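Local coordinates for CysE, serine acetyltransferase (Brucella abortus, PDB 4HZD), which probably transfers the acetyl group of acetyl-coenzyme A to L-serine, giving the O-acetylserine from which cysteine is made, at residues A[76-90]-A[122-135]. Numbering follows the deposited sequence.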
loop_
_atom_site.group_PDB
_atom_site.type_symbol
_atom_site.label_atom_id
_atom_site.label_comp_id
_atom_site.label_asym_id
_atom_site.label_seq_id
_atom_site.Cartn_x
_atom_site.Cartn_y
_atom_site.Cartn_z
ATOM N N THR A 76 -14.480 5.497 13.350
ATOM C CA THR A 76 -15.197 4.680 14.319
ATOM C C THR A 76 -14.724 4.969 15.770
ATOM O O THR A 76 -15.554 5.225 16.639
ATOM C CB THR A 76 -15.129 3.178 13.919
ATOM O OG1 THR A 76 -15.498 3.090 12.543
ATOM C CG2 THR A 76 -16.078 2.336 14.770
ATOM N N PHE A 77 -13.411 4.940 16.027
ATOM C CA PHE A 77 -12.850 5.543 17.256
ATOM C C PHE A 77 -13.454 6.906 17.656
ATOM O O PHE A 77 -13.848 7.081 18.807
ATOM C CB PHE A 77 -11.338 5.711 17.140
ATOM C CG PHE A 77 -10.549 4.739 17.962
ATOM C CD1 PHE A 77 -10.739 4.659 19.339
ATOM C CD2 PHE A 77 -9.590 3.918 17.356
ATOM C CE1 PHE A 77 -10.007 3.752 20.108
ATOM C CE2 PHE A 77 -8.849 3.008 18.119
ATOM C CZ PHE A 77 -9.058 2.940 19.491
ATOM N N ASP A 78 -13.525 7.865 16.720
ATOM C CA ASP A 78 -14.169 9.168 16.963
ATOM C C ASP A 78 -15.597 9.011 17.515
ATOM O O ASP A 78 -15.978 9.734 18.419
ATOM C CB ASP A 78 -14.295 10.003 15.671
ATOM C CG ASP A 78 -12.956 10.498 15.115
ATOM O OD1 ASP A 78 -12.031 10.796 15.893
ATOM O OD2 ASP A 78 -12.854 10.655 13.874
ATOM N N THR A 79 -16.388 8.115 16.911
ATOM C CA THR A 79 -17.755 7.798 17.332
ATOM C C THR A 79 -17.787 7.250 18.792
ATOM O O THR A 79 -18.608 7.694 19.619
ATOM C CB THR A 79 -18.442 6.793 16.349
ATOM O OG1 THR A 79 -18.598 7.428 15.070
ATOM C CG2 THR A 79 -19.817 6.459 16.816
ATOM N N MET A 80 -16.865 6.321 19.100
ATOM C CA MET A 80 -16.706 5.799 20.461
ATOM C C MET A 80 -16.417 6.922 21.491
ATOM O O MET A 80 -17.092 7.017 22.501
ATOM C CB MET A 80 -15.662 4.682 20.493
ATOM C CG MET A 80 -15.609 3.924 21.814
ATOM S SD MET A 80 -14.421 4.701 22.906
ATOM C CE MET A 80 -12.976 3.780 22.359
ATOM N N LEU A 81 -15.463 7.800 21.208
ATOM C CA LEU A 81 -15.153 8.902 22.130
ATOM C C LEU A 81 -16.359 9.825 22.361
ATOM O O LEU A 81 -16.661 10.213 23.494
ATOM C CB LEU A 81 -13.974 9.711 21.599
ATOM C CG LEU A 81 -13.625 11.015 22.310
ATOM C CD1 LEU A 81 -13.297 10.748 23.781
ATOM C CD2 LEU A 81 -12.504 11.758 21.568
ATOM N N GLU A 82 -17.059 10.159 21.283
ATOM C CA GLU A 82 -18.252 10.992 21.367
ATOM C C GLU A 82 -19.312 10.355 22.251
ATOM O O GLU A 82 -19.911 11.047 23.062
ATOM C CB GLU A 82 -18.783 11.294 19.967
ATOM C CG GLU A 82 -19.875 12.354 19.894
ATOM C CD GLU A 82 -20.434 12.481 18.481
ATOM O OE1 GLU A 82 -20.141 11.591 17.630
ATOM O OE2 GLU A 82 -21.161 13.462 18.211
ATOM N N ALA A 83 -19.531 9.046 22.113
ATOM C CA ALA A 83 -20.465 8.313 22.964
ATOM C C ALA A 83 -19.907 7.999 24.367
ATOM O O ALA A 83 -20.677 7.755 25.266
ATOM C CB ALA A 83 -20.912 7.023 22.290
ATOM N N ASN A 84 -18.580 7.965 24.532
ATOM C CA ASN A 84 -17.944 7.588 25.827
ATOM C C ASN A 84 -16.909 8.597 26.255
ATOM O O ASN A 84 -15.696 8.327 26.152
ATOM C CB ASN A 84 -17.304 6.207 25.750
ATOM C CG ASN A 84 -18.292 5.150 25.329
ATOM O OD1 ASN A 84 -19.057 4.633 26.148
ATOM N ND2 ASN A 84 -18.338 4.872 24.025
ATOM N N PRO A 85 -17.377 9.776 26.728
ATOM C CA PRO A 85 -16.490 10.868 27.128
ATOM C C PRO A 85 -15.473 10.487 28.192
ATOM O O PRO A 85 -14.406 11.105 28.266
ATOM C CB PRO A 85 -17.449 11.956 27.688
ATOM C CG PRO A 85 -18.823 11.478 27.425
ATOM C CD PRO A 85 -18.793 10.031 27.082
ATOM N N GLU A 86 -15.795 9.501 29.021
ATOM C CA GLU A 86 -14.878 9.044 30.068
ATOM C C GLU A 86 -13.583 8.450 29.473
ATOM O O GLU A 86 -12.580 8.317 30.173
ATOM C CB GLU A 86 -15.556 8.000 30.965
ATOM C CG GLU A 86 -15.939 6.733 30.212
ATOM C CD GLU A 86 -17.382 6.792 29.705
ATOM O OE1 GLU A 86 -17.875 7.887 29.282
ATOM O OE2 GLU A 86 -18.039 5.730 29.740
ATOM N N TRP A 87 -13.597 8.109 28.190
ATOM C CA TRP A 87 -12.382 7.547 27.566
ATOM C C TRP A 87 -11.184 8.487 27.648
ATOM O O TRP A 87 -10.063 8.047 27.801
ATOM C CB TRP A 87 -12.660 7.035 26.153
ATOM C CG TRP A 87 -11.460 6.366 25.561
ATOM C CD1 TRP A 87 -10.786 5.254 26.047
ATOM C CD2 TRP A 87 -10.727 6.784 24.370
ATOM N NE1 TRP A 87 -9.726 4.950 25.255
ATOM C CE2 TRP A 87 -9.631 5.830 24.217
ATOM C CE3 TRP A 87 -10.870 7.813 23.442
ATOM C CZ2 TRP A 87 -8.701 5.943 23.195
ATOM C CZ3 TRP A 87 -9.939 7.916 22.399
ATOM C CH2 TRP A 87 -8.887 6.992 22.270
ATOM N N SER A 88 -11.428 9.792 27.579
ATOM C CA SER A 88 -10.395 10.809 27.808
ATOM C C SER A 88 -9.630 10.638 29.112
ATOM O O SER A 88 -8.415 10.735 29.130
ATOM C CB SER A 88 -11.013 12.216 27.769
ATOM O OG SER A 88 -11.398 12.553 26.456
ATOM N N HIS A 89 -10.335 10.408 30.214
ATOM C CA HIS A 89 -9.670 10.128 31.493
ATOM C C HIS A 89 -9.062 8.718 31.552
ATOM O O HIS A 89 -7.928 8.544 32.048
ATOM C CB HIS A 89 -10.655 10.338 32.637
ATOM C CG HIS A 89 -10.217 9.716 33.946
ATOM N ND1 HIS A 89 -9.301 10.282 34.739
ATOM C CD2 HIS A 89 -10.612 8.532 34.581
ATOM C CE1 HIS A 89 -9.105 9.507 35.829
ATOM N NE2 HIS A 89 -9.913 8.440 35.732
ATOM N N VAL A 90 -9.806 7.718 31.047
ATOM C CA VAL A 90 -9.342 6.323 31.066
ATOM C C VAL A 90 -7.985 6.216 30.351
ATOM O O VAL A 90 -7.039 5.628 30.899
ATOM C CB VAL A 90 -10.369 5.346 30.452
ATOM C CG1 VAL A 90 -9.789 3.952 30.286
ATOM C CG2 VAL A 90 -11.666 5.285 31.268
ATOM N N GLN A 122 -6.806 0.025 24.314
ATOM C CA GLN A 122 -7.767 0.979 23.726
ATOM C C GLN A 122 -8.516 0.349 22.556
ATOM O O GLN A 122 -9.709 0.610 22.347
ATOM C CB GLN A 122 -7.082 2.297 23.331
ATOM C CG GLN A 122 -6.062 2.816 24.332
ATOM C CD GLN A 122 -6.572 2.808 25.786
ATOM O OE1 GLN A 122 -7.784 2.923 26.045
ATOM N NE2 GLN A 122 -5.653 2.705 26.726
ATOM N N THR A 123 -7.841 -0.525 21.822
ATOM C CA THR A 123 -8.504 -1.277 20.749
ATOM C C THR A 123 -9.595 -2.139 21.350
ATOM O O THR A 123 -10.710 -2.130 20.847
ATOM C CB THR A 123 -7.534 -2.152 19.904
ATOM O OG1 THR A 123 -6.530 -1.332 19.334
ATOM C CG2 THR A 123 -8.298 -2.834 18.768
ATOM N N HIS A 124 -9.327 -2.796 22.498
ATOM C CA HIS A 124 -10.403 -3.517 23.161
ATOM C C HIS A 124 -11.555 -2.635 23.589
ATOM O O HIS A 124 -12.718 -3.008 23.430
ATOM C CB HIS A 124 -9.950 -4.266 24.404
ATOM C CG HIS A 124 -11.119 -4.857 25.153
ATOM N ND1 HIS A 124 -11.861 -5.870 24.643
ATOM C CD2 HIS A 124 -11.745 -4.462 26.339
ATOM C CE1 HIS A 124 -12.861 -6.159 25.502
ATOM N NE2 HIS A 124 -12.793 -5.292 26.527
ATOM N N ARG A 125 -11.245 -1.490 24.182
ATOM C CA ARG A 125 -12.286 -0.545 24.585
ATOM C C ARG A 125 -13.203 -0.209 23.388
ATOM O O ARG A 125 -14.423 -0.177 23.515
ATOM C CB ARG A 125 -11.639 0.722 25.159
ATOM C CG ARG A 125 -10.814 0.452 26.416
ATOM C CD ARG A 125 -10.625 1.679 27.311
ATOM N NE ARG A 125 -9.512 1.489 28.271
ATOM C CZ ARG A 125 -9.589 0.734 29.375
ATOM N NH1 ARG A 125 -10.704 0.048 29.657
ATOM N NH2 ARG A 125 -8.549 0.646 30.188
ATOM N N LEU A 126 -12.604 0.034 22.227
ATOM C CA LEU A 126 -13.379 0.291 21.002
ATOM C C LEU A 126 -14.246 -0.910 20.652
ATOM O O LEU A 126 -15.454 -0.773 20.476
ATOM C CB LEU A 126 -12.457 0.634 19.813
ATOM C CG LEU A 126 -13.191 0.924 18.472
ATOM C CD1 LEU A 126 -14.309 1.961 18.704
ATOM C CD2 LEU A 126 -12.204 1.369 17.377
ATOM N N ALA A 127 -13.615 -2.072 20.528
ATOM C CA ALA A 127 -14.320 -3.321 20.212
ATOM C C ALA A 127 -15.481 -3.628 21.175
ATOM O O ALA A 127 -16.553 -4.111 20.771
ATOM C CB ALA A 127 -13.316 -4.487 20.169
ATOM N N HIS A 128 -15.256 -3.360 22.451
ATOM C CA HIS A 128 -16.226 -3.656 23.523
ATOM C C HIS A 128 -17.479 -2.800 23.355
ATOM O O HIS A 128 -18.605 -3.292 23.414
ATOM C CB HIS A 128 -15.580 -3.443 24.907
ATOM C CG HIS A 128 -16.508 -3.752 26.075
ATOM N ND1 HIS A 128 -16.860 -5.019 26.420
ATOM C CD2 HIS A 128 -17.156 -2.898 26.993
ATOM C CE1 HIS A 128 -17.692 -4.975 27.489
ATOM N NE2 HIS A 128 -17.870 -3.679 27.835
ATOM N N TRP A 129 -17.271 -1.509 23.164
ATOM C CA TRP A 129 -18.361 -0.587 22.859
ATOM C C TRP A 129 -19.178 -1.016 21.611
ATOM O O TRP A 129 -20.442 -1.092 21.638
ATOM C CB TRP A 129 -17.780 0.830 22.726
ATOM C CG TRP A 129 -18.836 1.863 22.422
ATOM C CD1 TRP A 129 -19.882 2.294 23.251
ATOM C CD2 TRP A 129 -19.044 2.562 21.154
ATOM N NE1 TRP A 129 -20.661 3.220 22.595
ATOM C CE2 TRP A 129 -20.221 3.415 21.339
ATOM C CE3 TRP A 129 -18.393 2.566 19.920
ATOM C CZ2 TRP A 129 -20.694 4.225 20.327
ATOM C CZ3 TRP A 129 -18.865 3.402 18.912
ATOM C CH2 TRP A 129 -19.987 4.215 19.114
ATOM N N LEU A 130 -18.463 -1.285 20.505
ATOM C CA LEU A 130 -19.093 -1.756 19.257
ATOM C C LEU A 130 -19.934 -3.001 19.504
ATOM O O LEU A 130 -21.057 -3.099 19.007
ATOM C CB LEU A 130 -18.019 -2.055 18.171
ATOM C CG LEU A 130 -17.344 -0.771 17.679
ATOM C CD1 LEU A 130 -16.216 -1.087 16.723
ATOM C CD2 LEU A 130 -18.340 0.155 16.984
ATOM N N TYR A 131 -19.381 -3.947 20.278
ATOM C CA TYR A 131 -20.044 -5.233 20.561
ATOM C C TYR A 131 -21.367 -4.970 21.298
ATOM O O TYR A 131 -22.410 -5.500 20.904
ATOM C CB TYR A 131 -19.111 -6.145 21.361
ATOM C CG TYR A 131 -19.576 -7.574 21.608
ATOM C CD1 TYR A 131 -19.466 -8.555 20.620
ATOM C CD2 TYR A 131 -20.126 -7.943 22.839
ATOM C CE1 TYR A 131 -19.883 -9.850 20.856
ATOM C CE2 TYR A 131 -20.537 -9.255 23.091
ATOM C CZ TYR A 131 -20.411 -10.197 22.099
ATOM O OH TYR A 131 -20.783 -11.510 22.363
ATOM N N LYS A 132 -21.328 -4.082 22.289
ATOM C CA LYS A 132 -22.538 -3.726 23.076
ATOM C C LYS A 132 -23.564 -2.991 22.211
ATOM O O LYS A 132 -24.756 -2.991 22.517
ATOM C CB LYS A 132 -22.187 -2.838 24.286
ATOM C CG LYS A 132 -21.464 -3.524 25.434
ATOM C CD LYS A 132 -20.611 -2.544 26.262
ATOM C CE LYS A 132 -20.907 -1.041 26.042
ATOM N NZ LYS A 132 -20.001 -0.059 26.762
ATOM N N GLN A 133 -23.107 -2.358 21.134
ATOM C CA GLN A 133 -24.022 -1.629 20.229
ATOM C C GLN A 133 -24.685 -2.562 19.202
ATOM O O GLN A 133 -25.456 -2.114 18.373
ATOM C CB GLN A 133 -23.316 -0.456 19.551
ATOM C CG GLN A 133 -22.845 0.646 20.493
ATOM C CD GLN A 133 -23.989 1.348 21.218
ATOM O OE1 GLN A 133 -24.188 1.160 22.422
ATOM N NE2 GLN A 133 -24.750 2.154 20.486
ATOM N N GLY A 134 -24.391 -3.854 19.265
ATOM C CA GLY A 134 -24.870 -4.816 18.243
ATOM C C GLY A 134 -24.026 -4.835 16.964
ATOM O O GLY A 134 -24.392 -5.484 15.971
ATOM N N ARG A 135 -22.888 -4.130 16.985
ATOM C CA ARG A 135 -21.958 -4.102 15.863
ATOM C C ARG A 135 -20.868 -5.176 16.010
ATOM O O ARG A 135 -19.664 -4.880 16.108
ATOM C CB ARG A 135 -21.358 -2.690 15.720
ATOM C CG ARG A 135 -22.382 -1.669 15.237
ATOM C CD ARG A 135 -21.811 -0.273 15.238
ATOM N NE ARG A 135 -20.951 -0.029 14.073
ATOM C CZ ARG A 135 -20.432 1.162 13.772
ATOM N NH1 ARG A 135 -20.653 2.201 14.586
ATOM N NH2 ARG A 135 -19.678 1.317 12.676
HETATM O O HOH W 1 -18.169 3.707 11.815
#
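OE1 of Gln122 accepts from NE1 of Trp87 over 2.9 Å, nearly straight at 168°, the acceptor in the indole plane but the donor above the carbonyl plane. NE of Arg125 adds a weak bond to the same oxygen, and CG1 of Val90 sits over one face of that guanidinium, 3.2 Å from NE. The arginine also forms a salt bridge with Asp94 and binds the carbonyls of Leu160 and Gly161, in the first part of the left-handed beta-helix. Leu126 divides its branches: CD2 lies over the Phe77 ring, 3.7 Å from its centroid, while CD1 packs against CB of Met80. With CG anti to the backbone N (chi1 -179°), Trp129 turns one face to helix 76-83, with CA of Met80 over its six-membered ring and CG2 of Thr79 at the edge, 3.2 Å from CH2. Asn84 ND2 stands above the five-membered part, its amide nearly perpendicular to the indole and bonded to Met80 O. Leu130 touches Thr76 CG2, and a water joins Thr76 OG1 to NH2 of Arg135, whose NE forms a salt bridge with Asp34 of the second subunit. An apolar helix crossing in the N-terminal domain is thus flanked by polar links toward the beta-helix and the neighbouring subunit.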